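PDB 7K3P: UDP-glucose 4-epimerase from Campylobacter jejuni subsp. jejuni serotype O:2, which catalyses the reversible, NAD-dependent inversion at C4 of UDP-glucose to UDP-galactose, and probably also of the corresponding N-acetylated sugar nucleotides. Local coordinates for residues Phe101-Asn106 against Ile159-Arg164; Ala139-Glu144 against Ile187-Asn192. The protein carries 2 engineered substitutions. All blocks are in the same frame, centred on the assembly; numbering follows the deposited sequence.

How the contacts relate
Starting from the N terminus, the chain lays down the first strands of the parallel sheet and reaches 101-106 on helix 100-105, then passes through helix 107-127 and strand 132-136 into the turn 139-144. Contact 1 closes when 159-164 opens helix 161-179 against 101-106. That helix leads into strand 184-189, whose end closes contact 2 at 187-192. The two loops therefore cross rather than nest: 139-144 lies inside the first, and 159-164 inside the second. They also touch, with G163 CA 3.9 Å from A140 CB and I159 packing on E144. They join two helices, a turn and a sheet strand, and the NAD is met by 159-164 and 187-192.

Contact 1 of 2, residues Phe101-Asn106 against Ile159-Arg164; sequences FESMQN and INPYGR. With NAD (nicotinamide-adenine-dinucleotide), chain C.
S103 meets the start of helix 161-179 with its hydroxyl pointed at the first turn. Its OG sits between the backbone N and the carbonyl carbon (chi1 75°), where it hydrogen-bonds V100 O and also receives a weak, bent bond from Y162 N, N to OG 3.1 Å. P161 lies alongside the same residue: its CG rests 3.2 Å from S103 O, while its CD is turned to the hydroxyl. M104 comes in at the flank, with its CG 4.2 Å from P161 CD and touching the CB of N160 as well, extending the packing round the proline ring.

N160 is the N-cap. Its OD1 takes G163 N in a nearly straight bond of 2.8 Å (167° at the hydrogen). The cap holds G163 N firmly, while S103 adds its weaker bond to Y162 N from across the contact. N160 C lies under one face of the R164 guanidinium, toward its rim, and R164 NE forms a salt bridge to D175 of the second subunit.

Y162 keeps only its root here, CB 3.5 Å from S103 OG. With CG anti to the backbone N (chi1 168°), the ring leads away from 101-106. Y162 OH and NAD O2D share a hydrogen bond of 2.7 Å, with O2D near the ring plane at the ring edge. K166 also hydrogen-bonds the NAD, so Y162 in the capped turn and K166 a turn later form the YxxxK pair of the short-chain dehydrogenase/reductase superfamily.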
loop_
_atom_site.group_PDB
_atom_site.type_symbol
_atom_site.label_atom_id
_atom_site.label_comp_id
_atom_site.label_asym_id
_atom_site.label_seq_id
_atom_site.Cartn_x
_atom_site.Cartn_y
_atom_site.Cartn_z
ATOM N N PHE A 101 1.111 -17.168 -6.968
ATOM C CA PHE A 101 1.633 -18.240 -6.123
ATOM C C PHE A 101 2.937 -17.853 -5.420
ATOM O O PHE A 101 3.123 -18.149 -4.235
ATOM C CB PHE A 101 1.816 -19.539 -6.917
ATOM C CG PHE A 101 2.100 -20.740 -6.047
ATOM C CD1 PHE A 101 3.382 -20.972 -5.547
ATOM C CD2 PHE A 101 1.084 -21.627 -5.720
ATOM C CE1 PHE A 101 3.643 -22.076 -4.739
ATOM C CE2 PHE A 101 1.339 -22.734 -4.917
ATOM C CZ PHE A 101 2.621 -22.957 -4.424
ATOM N N GLU A 102 3.841 -17.195 -6.144
ATOM C CA GLU A 102 5.106 -16.781 -5.547
ATOM C C GLU A 102 4.868 -15.720 -4.476
ATOM O O GLU A 102 5.576 -15.684 -3.471
ATOM C CB GLU A 102 6.081 -16.252 -6.609
ATOM C CG GLU A 102 7.479 -15.934 -6.064
ATOM C CD GLU A 102 8.339 -15.125 -7.044
ATOM O OE1 GLU A 102 7.779 -14.485 -7.971
ATOM O OE2 GLU A 102 9.576 -15.128 -6.875
ATOM N N SER A 103 3.871 -14.861 -4.685
ATOM C CA SER A 103 3.629 -13.746 -3.760
ATOM C C SER A 103 3.119 -14.237 -2.410
ATOM O O SER A 103 3.380 -13.617 -1.371
ATOM C CB SER A 103 2.646 -12.723 -4.352
ATOM O OG SER A 103 1.303 -13.197 -4.325
ATOM N N MET A 104 2.386 -15.348 -2.429
ATOM C CA MET A 104 1.909 -15.968 -1.196
ATOM C C MET A 104 3.079 -16.484 -0.376
ATOM O O MET A 104 3.081 -16.384 0.852
ATOM C CB MET A 104 0.915 -17.094 -1.510
ATOM C CG MET A 104 -0.378 -16.587 -2.146
ATOM S SD MET A 104 -1.466 -17.851 -2.878
ATOM C CE MET A 104 -1.997 -18.748 -1.417
ATOM N N GLN A 105 4.097 -17.002 -1.058
ATOM C CA GLN A 105 5.277 -17.515 -0.365
ATOM C C GLN A 105 6.291 -16.433 0.001
ATOM O O GLN A 105 6.995 -16.556 1.000
ATOM C CB GLN A 105 5.954 -18.614 -1.188
ATOM C CG GLN A 105 5.250 -19.957 -1.050
ATOM C CD GLN A 105 5.545 -20.894 -2.203
ATOM O OE1 GLN A 105 6.195 -20.514 -3.183
ATOM N NE2 GLN A 105 5.066 -22.130 -2.092
ATOM N N ASN A 106 6.353 -15.374 -0.804
ATOM C CA ASN A 106 7.374 -14.354 -0.631
ATOM C C ASN A 106 6.740 -12.981 -0.807
ATOM O O ASN A 106 7.022 -12.284 -1.781
ATOM C CB ASN A 106 8.489 -14.570 -1.672
ATOM C CG ASN A 106 9.713 -13.704 -1.425
ATOM O OD1 ASN A 106 9.706 -12.807 -0.575
ATOM N ND2 ASN A 106 10.779 -13.973 -2.176
ATOM N N ILE A 159 -6.945 -10.823 -2.555
ATOM C CA ILE A 159 -6.823 -11.912 -1.595
ATOM C C ILE A 159 -5.414 -12.499 -1.571
ATOM O O ILE A 159 -5.184 -13.538 -0.960
ATOM C CB ILE A 159 -7.830 -13.044 -1.893
ATOM C CG1 ILE A 159 -7.566 -13.640 -3.278
ATOM C CG2 ILE A 159 -9.253 -12.519 -1.803
ATOM C CD1 ILE A 159 -8.436 -14.859 -3.601
ATOM N N ASN A 160 -4.473 -11.849 -2.247
ATOM C CA ASN A 160 -3.081 -12.269 -2.156
ATOM C C ASN A 160 -2.157 -11.062 -2.225
ATOM O O ASN A 160 -2.597 -9.970 -2.579
ATOM C CB ASN A 160 -2.745 -13.287 -3.244
ATOM C CG ASN A 160 -3.113 -12.795 -4.622
ATOM O OD1 ASN A 160 -2.475 -11.874 -5.153
ATOM N ND2 ASN A 160 -4.152 -13.398 -5.214
ATOM N N PRO A 161 -0.881 -11.244 -1.851
ATOM C CA PRO A 161 0.016 -10.085 -1.801
ATOM C C PRO A 161 0.260 -9.477 -3.186
ATOM O O PRO A 161 0.458 -8.260 -3.263
ATOM C CB PRO A 161 1.308 -10.664 -1.207
ATOM C CG PRO A 161 0.835 -11.915 -0.415
ATOM C CD PRO A 161 -0.265 -12.465 -1.288
ATOM N N TYR A 162 0.255 -10.284 -4.248
ATOM C CA TYR A 162 0.387 -9.716 -5.587
ATOM C C TYR A 162 -0.747 -8.726 -5.839
ATOM O O TYR A 162 -0.506 -7.575 -6.213
ATOM C CB TYR A 162 0.395 -10.802 -6.668
ATOM C CG TYR A 162 0.234 -10.259 -8.090
ATOM C CD1 TYR A 162 1.234 -9.487 -8.686
ATOM C CD2 TYR A 162 -0.920 -10.517 -8.830
ATOM C CE1 TYR A 162 1.092 -8.989 -9.975
ATOM C CE2 TYR A 162 -1.069 -10.026 -10.122
ATOM C CZ TYR A 162 -0.059 -9.271 -10.688
ATOM O OH TYR A 162 -0.216 -8.805 -11.967
ATOM N N GLY A 163 -1.985 -9.166 -5.623
ATOM C CA GLY A 163 -3.134 -8.293 -5.826
ATOM C C GLY A 163 -3.102 -7.045 -4.957
ATOM O O GLY A 163 -3.420 -5.939 -5.425
ATOM N N ARG A 164 -2.735 -7.216 -3.688
ATOM C CA ARG A 164 -2.603 -6.086 -2.773
ATOM C C ARG A 164 -1.504 -5.125 -3.212
ATOM O O ARG A 164 -1.659 -3.908 -3.085
ATOM C CB ARG A 164 -2.326 -6.562 -1.332
ATOM C CG ARG A 164 -3.549 -7.141 -0.633
ATOM C CD ARG A 164 -3.295 -7.483 0.823
ATOM N NE ARG A 164 -2.721 -8.814 0.980
ATOM C CZ ARG A 164 -3.439 -9.938 0.996
ATOM N NH1 ARG A 164 -4.755 -9.873 0.849
ATOM N NH2 ARG A 164 -2.847 -11.126 1.150
HETATM P PA NAD C . 7.096 -9.773 -17.607
HETATM O O1A NAD C . 7.849 -10.448 -16.486
HETATM O O2A NAD C . 7.353 -10.464 -18.915
HETATM O O5B NAD C . 7.561 -8.274 -17.775
HETATM C C5B NAD C . 8.116 -7.629 -16.666
HETATM C C4B NAD C . 9.320 -6.881 -17.085
HETATM O O4B NAD C . 9.711 -5.944 -16.123
HETATM C C3B NAD C . 10.524 -7.844 -17.325
HETATM O O3B NAD C . 11.207 -7.744 -18.632
HETATM C C2B NAD C . 11.398 -7.630 -16.066
HETATM O O2B NAD C . 12.726 -7.854 -16.284
HETATM C C1B NAD C . 11.077 -6.197 -15.784
HETATM N N9A NAD C . 11.363 -5.819 -14.391
HETATM C C8A NAD C . 10.891 -6.418 -13.279
HETATM N N7A NAD C . 11.378 -5.819 -12.182
HETATM C C5A NAD C . 12.179 -4.811 -12.552
HETATM C C6A NAD C . 12.953 -3.863 -11.862
HETATM N N6A NAD C . 12.959 -3.852 -10.418
HETATM N N1A NAD C . 13.662 -2.945 -12.549
HETATM C C2A NAD C . 13.676 -2.920 -13.893
HETATM N N3A NAD C . 12.947 -3.841 -14.607
HETATM C C4A NAD C . 12.196 -4.784 -13.968
HETATM O O3 NAD C . 5.552 -9.792 -17.231
HETATM P PN NAD C . 4.399 -9.431 -18.246
HETATM O O1N NAD C . 4.970 -8.786 -19.496
HETATM O O2N NAD C . 3.684 -10.702 -18.590
HETATM O O5D NAD C . 3.414 -8.432 -17.517
HETATM C C5D NAD C . 3.783 -7.075 -17.433
HETATM C C4D NAD C . 2.820 -6.291 -16.557
HETATM O O4D NAD C . 1.478 -6.571 -16.892
HETATM C C3D NAD C . 3.029 -6.486 -15.060
HETATM O O3D NAD C . 2.847 -5.292 -14.411
HETATM C C2D NAD C . 1.943 -7.375 -14.625
HETATM O O2D NAD C . 1.595 -7.237 -13.297
HETATM C C1D NAD C . 0.827 -6.995 -15.634
HETATM N N1N NAD C . -0.233 -8.082 -15.866
HETATM C C2N NAD C . 0.200 -9.208 -16.541
HETATM C C3N NAD C . -0.705 -10.234 -16.793
HETATM C C7N NAD C . -0.247 -11.467 -17.527
HETATM O O7N NAD C . 0.911 -11.608 -17.888
HETATM N N7N NAD C . -1.195 -12.497 -17.793
HETATM C C4N NAD C . -2.018 -10.108 -16.377
HETATM C C5N NAD C . -2.436 -8.982 -15.706
HETATM C C6N NAD C . -1.537 -7.941 -15.439
#

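Contact 2 of 2, residues Ala139-Glu144 against Ile187-Asn192; sequences AATYGE and ILRYFN. With NAD (nicotinamide-adenine-dinucleotide), chain C.
At the C-terminal ends of the strands of the Rossmann-type parallel sheet, beside the nicotinamide, A139 joins the chain leaving strand 184-189: A139 N donates to Y190 O at 3.0 Å, from above the carbonyl plane. The methyl of A139 stands over the centre of the F191 ring, a CH-pi contact with CB 3.5 Å from the centroid and 4° off the normal.

Y142 and R189 cross at about a right angle. From the extended R189 chain, NH1 donates a hydrogen bond to Y142 OH, 3.0 Å, 155° at the hydrogen; the hydroxyl lies in the guanidinium plane, at its edge, while the tyrosine ring stands 85° to that plane. N271 OD1 also holds this hydroxyl. E170 takes R189 NH2 in a salt bridge and E152 O takes NH1 as well, which probably offsets the nearby charge of R174.

Y190 leaves the backbone away from 139-144; its ring lies obliquely against the nicotinamide, CE2 3.2 Å from NAD C5N, and its OH donates to NAD O4D at 2.9 Å. Strands 132-136 and 268-271 flank 187-189, helix 248-261 packs on L188 and Y190, and helix 161-179 touches T141 and I187.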
loop_
_atom_site.group_PDB
_atom_site.type_symbol
_atom_site.label_atom_id
_atom_site.label_comp_id
_atom_site.label_asym_id
_atom_site.label_seq_id
_atom_site.Cartn_x
_atom_site.Cartn_y
_atom_site.Cartn_z
ATOM N N ALA A 139 -6.633 -7.671 -12.771
ATOM C CA ALA A 139 -7.947 -8.059 -12.242
ATOM C C ALA A 139 -7.837 -8.659 -10.833
ATOM O O ALA A 139 -8.821 -8.711 -10.100
ATOM C CB ALA A 139 -8.663 -9.034 -13.193
ATOM N N ALA A 140 -6.642 -9.103 -10.447
ATOM C CA ALA A 140 -6.423 -9.573 -9.070
ATOM C C ALA A 140 -6.823 -8.521 -8.027
ATOM O O ALA A 140 -7.070 -8.850 -6.856
ATOM C CB ALA A 140 -4.946 -10.036 -8.859
ATOM N N THR A 141 -6.894 -7.251 -8.431
ATOM C CA THR A 141 -7.339 -6.230 -7.494
ATOM C C THR A 141 -8.791 -6.447 -7.068
ATOM O O THR A 141 -9.197 -5.977 -6.008
ATOM C CB THR A 141 -7.188 -4.804 -8.034
ATOM O OG1 THR A 141 -7.888 -4.680 -9.286
ATOM C CG2 THR A 141 -5.701 -4.454 -8.207
ATOM N N TYR A 142 -9.577 -7.137 -7.893
ATOM C CA TYR A 142 -10.974 -7.405 -7.520
ATOM C C TYR A 142 -11.115 -8.556 -6.532
ATOM O O TYR A 142 -12.197 -8.745 -5.957
ATOM C CB TYR A 142 -11.835 -7.718 -8.746
ATOM C CG TYR A 142 -11.911 -6.590 -9.742
ATOM C CD1 TYR A 142 -12.419 -5.347 -9.383
ATOM C CD2 TYR A 142 -11.483 -6.773 -11.045
ATOM C CE1 TYR A 142 -12.491 -4.307 -10.310
ATOM C CE2 TYR A 142 -11.555 -5.748 -11.975
ATOM C CZ TYR A 142 -12.051 -4.521 -11.599
ATOM O OH TYR A 142 -12.111 -3.503 -12.536
ATOM N N GLY A 143 -10.043 -9.334 -6.350
ATOM C CA GLY A 143 -10.079 -10.485 -5.455
ATOM C C GLY A 143 -11.038 -11.551 -5.972
ATOM O O GLY A 143 -10.903 -12.040 -7.102
ATOM N N GLU A 144 -12.004 -11.930 -5.141
ATOM C CA GLU A 144 -13.029 -12.890 -5.558
ATOM C C GLU A 144 -14.324 -12.123 -5.731
ATOM O O GLU A 144 -15.037 -11.867 -4.764
ATOM C CB GLU A 144 -13.192 -14.006 -4.526
ATOM C CG GLU A 144 -12.108 -15.060 -4.609
ATOM C CD GLU A 144 -12.166 -16.044 -3.454
ATOM O OE1 GLU A 144 -12.735 -15.684 -2.399
ATOM O OE2 GLU A 144 -11.638 -17.168 -3.605
ATOM N N ILE A 187 -5.092 3.653 -15.326
ATOM C CA ILE A 187 -4.828 2.316 -14.824
ATOM C C ILE A 187 -5.551 1.273 -15.657
ATOM O O ILE A 187 -6.756 1.397 -15.906
ATOM C CB ILE A 187 -5.294 2.184 -13.370
ATOM C CG1 ILE A 187 -4.381 3.005 -12.449
ATOM C CG2 ILE A 187 -5.322 0.695 -12.960
ATOM C CD1 ILE A 187 -5.076 3.463 -11.164
ATOM N N LEU A 188 -4.831 0.238 -16.078
ATOM C CA LEU A 188 -5.452 -0.843 -16.843
ATOM C C LEU A 188 -5.501 -2.139 -16.014
ATOM O O LEU A 188 -4.466 -2.608 -15.513
ATOM C CB LEU A 188 -4.702 -1.067 -18.170
ATOM C CG LEU A 188 -4.644 0.143 -19.111
ATOM C CD1 LEU A 188 -3.958 -0.201 -20.418
ATOM C CD2 LEU A 188 -6.056 0.642 -19.388
ATOM N N ARG A 189 -6.696 -2.710 -15.854
ATOM C CA ARG A 189 -6.833 -4.016 -15.188
ATOM C C ARG A 189 -7.282 -5.057 -16.209
ATOM O O ARG A 189 -8.096 -4.754 -17.090
ATOM C CB ARG A 189 -7.862 -3.940 -14.067
ATOM C CG ARG A 189 -7.594 -2.877 -13.006
ATOM C CD ARG A 189 -8.803 -2.739 -12.115
ATOM N NE ARG A 189 -8.645 -1.692 -11.111
ATOM C CZ ARG A 189 -9.657 -1.006 -10.604
ATOM N NH1 ARG A 189 -10.903 -1.274 -11.005
ATOM N NH2 ARG A 189 -9.424 -0.062 -9.709
ATOM N N TYR A 190 -6.765 -6.278 -16.091
ATOM C CA TYR A 190 -7.138 -7.343 -17.011
ATOM C C TYR A 190 -6.799 -8.696 -16.424
ATOM O O TYR A 190 -6.017 -8.798 -15.465
ATOM C CB TYR A 190 -6.452 -7.164 -18.381
ATOM C CG TYR A 190 -4.980 -6.771 -18.303
ATOM C CD1 TYR A 190 -4.598 -5.461 -18.038
ATOM C CD2 TYR A 190 -3.982 -7.708 -18.533
ATOM C CE1 TYR A 190 -3.231 -5.096 -17.985
ATOM C CE2 TYR A 190 -2.644 -7.359 -18.498
ATOM C CZ TYR A 190 -2.278 -6.059 -18.218
ATOM O OH TYR A 190 -0.935 -5.736 -18.180
ATOM N N PHE A 191 -7.398 -9.733 -16.995
ATOM C CA PHE A 191 -7.121 -11.090 -16.564
ATOM C C PHE A 191 -5.885 -11.633 -17.280
ATOM O O PHE A 191 -5.040 -10.865 -17.745
ATOM C CB PHE A 191 -8.356 -11.967 -16.796
ATOM C CG PHE A 191 -9.433 -11.755 -15.770
ATOM C CD1 PHE A 191 -9.410 -12.458 -14.566
ATOM C CD2 PHE A 191 -10.446 -10.828 -15.984
ATOM C CE1 PHE A 191 -10.395 -12.254 -13.600
ATOM C CE2 PHE A 191 -11.436 -10.618 -15.027
ATOM C CZ PHE A 191 -11.415 -11.333 -13.831
ATOM N N ASN A 192 -5.789 -12.951 -17.388
ATOM C CA ASN A 192 -4.581 -13.588 -17.891
ATOM C C ASN A 192 -4.310 -13.275 -19.373
ATOM O O ASN A 192 -5.246 -13.217 -20.195
ATOM C CB ASN A 192 -4.695 -15.097 -17.696
ATOM C CG ASN A 192 -3.445 -15.837 -18.144
ATOM O OD1 ASN A 192 -3.458 -16.571 -19.141
ATOM N ND2 ASN A 192 -2.350 -15.631 -17.421
HETATM P PA NAD C . 7.096 -9.773 -17.607
HETATM O O1A NAD C . 7.849 -10.448 -16.486
HETATM O O2A NAD C . 7.353 -10.464 -18.915
HETATM O O5B NAD C . 7.561 -8.274 -17.775
HETATM C C5B NAD C . 8.116 -7.629 -16.666
HETATM C C4B NAD C . 9.320 -6.881 -17.085
HETATM O O4B NAD C . 9.711 -5.944 -16.123
HETATM C C3B NAD C . 10.524 -7.844 -17.325
HETATM O O3B NAD C . 11.207 -7.744 -18.632
HETATM C C2B NAD C . 11.398 -7.630 -16.066
HETATM O O2B NAD C . 12.726 -7.854 -16.284
HETATM C C1B NAD C . 11.077 -6.197 -15.784
HETATM N N9A NAD C . 11.363 -5.819 -14.391
HETATM C C8A NAD C . 10.891 -6.418 -13.279
HETATM N N7A NAD C . 11.378 -5.819 -12.182
HETATM C C5A NAD C . 12.179 -4.811 -12.552
HETATM C C6A NAD C . 12.953 -3.863 -11.862
HETATM N N6A NAD C . 12.959 -3.852 -10.418
HETATM N N1A NAD C . 13.662 -2.945 -12.549
HETATM C C2A NAD C . 13.676 -2.920 -13.893
HETATM N N3A NAD C . 12.947 -3.841 -14.607
HETATM C C4A NAD C . 12.196 -4.784 -13.968
HETATM O O3 NAD C . 5.552 -9.792 -17.231
HETATM P PN NAD C . 4.399 -9.431 -18.246
HETATM O O1N NAD C . 4.970 -8.786 -19.496
HETATM O O2N NAD C . 3.684 -10.702 -18.590
HETATM O O5D NAD C . 3.414 -8.432 -17.517
HETATM C C5D NAD C . 3.783 -7.075 -17.433
HETATM C C4D NAD C . 2.820 -6.291 -16.557
HETATM O O4D NAD C . 1.478 -6.571 -16.892
HETATM C C3D NAD C . 3.029 -6.486 -15.060
HETATM O O3D NAD C . 2.847 -5.292 -14.411
HETATM C C2D NAD C . 1.943 -7.375 -14.625
HETATM O O2D NAD C . 1.595 -7.237 -13.297
HETATM C C1D NAD C . 0.827 -6.995 -15.634
HETATM N N1N NAD C . -0.233 -8.082 -15.866
HETATM C C2N NAD C . 0.200 -9.208 -16.541
HETATM C C3N NAD C . -0.705 -10.234 -16.793
HETATM C C7N NAD C . -0.247 -11.467 -17.527
HETATM O O7N NAD C . 0.911 -11.608 -17.888
HETATM N N7N NAD C . -1.195 -12.497 -17.793
HETATM C C4N NAD C . -2.018 -10.108 -16.377
HETATM C C5N NAD C . -2.436 -8.982 -15.706
HETATM C C6N NAD C . -1.537 -7.941 -15.439
#